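Local coordinates for transcriptional regulator (Actinomyces oris, PDB 5V8C), which is an LCP-family phosphotransferase, LcpA, that mediates glycosylation of a Gram-positive cell wall-anchored surface protein, at residues 74-79 with 84-89. Sequence-based numbering, arbitrary orientation.
Sequences LTINSK and DRLATT. With PO4 (phosphate ion), chain C.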
ATOM      1  N   LEU A  74       2.094  -4.923  11.693  1.00 81.89           N
ATOM      2  CA  LEU A  74       3.430  -4.618  12.215  1.00 82.30           C
ATOM      3  C   LEU A  74       3.374  -3.537  13.311  1.00 85.58           C
ATOM      4  O   LEU A  74       2.800  -2.473  13.103  1.00 85.25           O
ATOM      5  CB  LEU A  74       4.361  -4.204  11.060  1.00 81.55           C
ATOM      6  CG  LEU A  74       5.747  -3.667  11.420  1.00 87.75           C
ATOM      7  CD1 LEU A  74       6.753  -4.801  11.625  1.00 88.65           C
ATOM      8  CD2 LEU A  74       6.230  -2.686  10.375  1.00 87.46           C
ATOM      9  N   THR A  75       3.947  -3.836  14.481  1.00 83.14           N
ATOM     10  CA  THR A  75       3.986  -2.932  15.631  1.00 84.60           C
ATOM     11  C   THR A  75       5.323  -2.189  15.617  1.00 90.28           C
ATOM     12  O   THR A  75       6.357  -2.798  15.344  1.00 90.37           O
ATOM     13  CB  THR A  75       3.765  -3.727  16.925  1.00 90.87           C
ATOM     14  OG1 THR A  75       2.651  -4.606  16.751  1.00 92.92           O
ATOM     15  CG2 THR A  75       3.541  -2.840  18.136  1.00 89.25           C
ATOM     16  N   ILE A  76       5.291  -0.870  15.848  1.00 87.93           N
ATOM     17  CA  ILE A  76       6.478  -0.013  15.838  1.00 90.06           C
ATOM     18  C   ILE A  76       6.426   1.035  16.976  1.00 96.57           C
ATOM     19  O   ILE A  76       5.394   1.167  17.633  1.00 94.97           O
ATOM     20  CB  ILE A  76       6.651   0.679  14.451  1.00 91.67           C
ATOM     21  CG1 ILE A  76       5.398   1.492  14.064  1.00 91.20           C
ATOM     22  CG2 ILE A  76       7.061  -0.313  13.352  1.00 90.46           C
ATOM     23  CD1 ILE A  76       5.671   2.716  13.230  1.00 98.28           C
ATOM     24  N   ASN A  77       7.513   1.815  17.160  1.00 96.57           N
ATOM     25  CA  ASN A  77       7.537   2.910  18.130  1.00100.61           C
ATOM     26  C   ASN A  77       6.825   4.121  17.508  1.00106.77           C
ATOM     27  O   ASN A  77       7.429   4.853  16.719  1.00105.98           O
ATOM     28  CB  ASN A  77       8.983   3.252  18.547  1.00105.46           C
ATOM     29  CG  ASN A  77       9.117   4.272  19.666  1.00138.38           C
ATOM     30  OD1 ASN A  77      10.165   4.905  19.834  1.00139.59           O
ATOM     31  ND2 ASN A  77       8.083   4.442  20.481  1.00129.26           N
ATOM     32  N   SER A  78       5.519   4.289  17.814  1.00105.00           N
ATOM     33  CA  SER A  78       4.698   5.372  17.257  1.00105.40           C
ATOM     34  C   SER A  78       5.138   6.755  17.740  1.00114.84           C
ATOM     35  O   SER A  78       5.467   7.614  16.921  1.00115.29           O
ATOM     36  CB  SER A  78       3.220   5.149  17.562  1.00107.82           C
ATOM     37  OG  SER A  78       2.966   5.205  18.956  1.00119.85           O
ATOM     38  N   LYS A  79       5.108   6.978  19.060  1.00114.15           N
ATOM     39  CA  LYS A  79       5.520   8.233  19.675  1.00117.66           C
ATOM     40  C   LYS A  79       6.512   7.893  20.772  1.00125.59           C
ATOM     41  O   LYS A  79       6.432   6.807  21.344  1.00125.03           O
ATOM     42  CB  LYS A  79       4.309   8.991  20.242  1.00121.45           C
ATOM     43  N   ASP A  84       2.393   1.169  18.769  1.00 93.63           N
ATOM     44  CA  ASP A  84       1.123   1.025  18.063  1.00 91.01           C
ATOM     45  C   ASP A  84       1.331   0.158  16.837  1.00 92.97           C
ATOM     46  O   ASP A  84       2.427   0.143  16.271  1.00 92.35           O
ATOM     47  CB  ASP A  84       0.574   2.389  17.589  1.00 93.32           C
ATOM     48  CG  ASP A  84       0.251   3.449  18.639  1.00121.21           C
ATOM     49  OD1 ASP A  84       0.212   3.108  19.851  1.00126.32           O
ATOM     50  OD2 ASP A  84      -0.006   4.616  18.245  1.00129.70           O
ATOM     51  N   ARG A  85       0.263  -0.510  16.373  1.00 88.04           N
ATOM     52  CA  ARG A  85       0.324  -1.251  15.122  1.00 84.75           C
ATOM     53  C   ARG A  85       0.103  -0.249  13.994  1.00 87.61           C
ATOM     54  O   ARG A  85      -0.650   0.717  14.170  1.00 87.36           O
ATOM     55  CB  ARG A  85      -0.741  -2.350  15.062  1.00 80.74           C
ATOM     56  CG  ARG A  85      -0.447  -3.556  15.939  1.00 84.49           C
ATOM     57  CD  ARG A  85      -1.471  -4.662  15.723  1.00 81.73           C
ATOM     58  NE  ARG A  85      -2.837  -4.144  15.789  1.00 88.32           N
ATOM     59  CZ  ARG A  85      -3.813  -4.508  14.970  1.00104.84           C
ATOM     60  NH1 ARG A  85      -3.600  -5.428  14.039  1.00 89.29           N
ATOM     61  NH2 ARG A  85      -5.021  -3.971  15.089  1.00 98.03           N
ATOM     62  N   LEU A  86       0.759  -0.476  12.843  1.00 82.73           N
ATOM     63  CA  LEU A  86       0.670   0.380  11.663  1.00 82.09           C
ATOM     64  C   LEU A  86      -0.779   0.753  11.295  1.00 85.52           C
ATOM     65  O   LEU A  86      -1.062   1.914  11.009  1.00 85.78           O
ATOM     66  CB  LEU A  86       1.371  -0.300  10.478  1.00 80.58           C
ATOM     67  CG  LEU A  86       2.686   0.306  10.011  1.00 86.03           C
ATOM     68  CD1 LEU A  86       3.763   0.134  11.050  1.00 89.34           C
ATOM     69  CD2 LEU A  86       3.145  -0.352   8.739  1.00 84.05           C
ATOM     70  N   ALA A  87      -1.694  -0.216  11.345  1.00 81.46           N
ATOM     71  CA  ALA A  87      -3.102   0.002  11.013  1.00 81.51           C
ATOM     72  C   ALA A  87      -3.795   0.955  11.997  1.00 86.19           C
ATOM     73  O   ALA A  87      -4.672   1.726  11.609  1.00 85.22           O
ATOM     74  CB  ALA A  87      -3.833  -1.335  10.978  1.00 81.33           C
ATOM     75  N   THR A  88      -3.381   0.897  13.259  1.00 84.18           N
ATOM     76  CA  THR A  88      -3.953   1.653  14.359  1.00 85.93           C
ATOM     77  C   THR A  88      -3.455   3.106  14.373  1.00 90.60           C
ATOM     78  O   THR A  88      -4.204   3.988  14.789  1.00 91.93           O
ATOM     79  CB  THR A  88      -3.739   0.862  15.656  1.00 89.95           C
ATOM     80  OG1 THR A  88      -4.934   0.136  15.900  1.00 89.56           O
ATOM     81  CG2 THR A  88      -3.386   1.728  16.861  1.00 88.13           C
ATOM     82  N   THR A  89      -2.237   3.368  13.866  1.00 86.10           N
ATOM     83  CA  THR A  89      -1.688   4.731  13.796  1.00 86.67           C
ATOM     84  C   THR A  89      -2.566   5.710  12.981  1.00 90.37           C
ATOM     85  O   THR A  89      -2.468   6.918  13.188  1.00 92.82           O
ATOM     86  CB  THR A  89      -0.241   4.726  13.283  1.00 84.72           C
ATOM     87  OG1 THR A  89      -0.242   4.319  11.918  1.00 78.53           O
ATOM     88  CG2 THR A  89       0.683   3.838  14.111  1.00 80.89           C
TER
HETATM   89  P   PO4 C 402      -8.550  -6.217  13.158  1.00188.50           P
HETATM   90  O1  PO4 C 402      -9.401  -6.152  14.511  1.00188.45           O
HETATM   91  O2  PO4 C 402      -6.994  -6.119  13.520  1.00188.51           O
HETATM   92  O3  PO4 C 402      -8.950  -4.985  12.218  1.00188.35           O
HETATM   93  O4  PO4 C 402      -8.838  -7.552  12.420  1.00188.27           O
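I76 and D84 hold each other through a pair of backbone hydrogen bonds: I76 N gives to D84 O at 3.1 Å, nearly straight at 170° though tilted out of the carbonyl plane, and D84 N returns one to I76 O. One step on, T75 and R85 form the antiparallel non-hydrogen-bonded pair, their CA atoms 4.1 Å apart, and L86 N then reaches L74 O at 2.9 Å, just as the chain bends out of the strand.

The tight part lies on the side of the leucines. L86 CD1 touches two neighbours, 3.7 Å from I76 CG1 and 3.8 Å from L74 CD2; the leucines run side by side, whereas I76 meets L86 at about a right angle. The chi1 of 57° puts I76 CG1 between its own backbone N and carbonyl carbon, close to that methyl. I76 also rests on A100 and L105 of helix 94-105.

S78 sets its CB and OG against the D84 carboxylate, with OG 3.1 Å from OD2. Replacing D84 by an alanine would probably leave S78 without this carboxylate neighbour and open a gap beside its hydroxyl.

The T75 and R85 side is looser. T75 OG1 touches only the root of the arginine, 3.4 Å from R85 CG, and the rest leads away until NH2 makes a weak 3.3 Å bond to a phosphate ion, probably from the crystallisation liquor. R51 lies close to the same guanidinium.

Strands 75-77 and 83-85 thus make a short two-stranded beta hairpin, set against helix 94-105 through I76, S78 and T89 within the LytR-Cps2A-Psr domain.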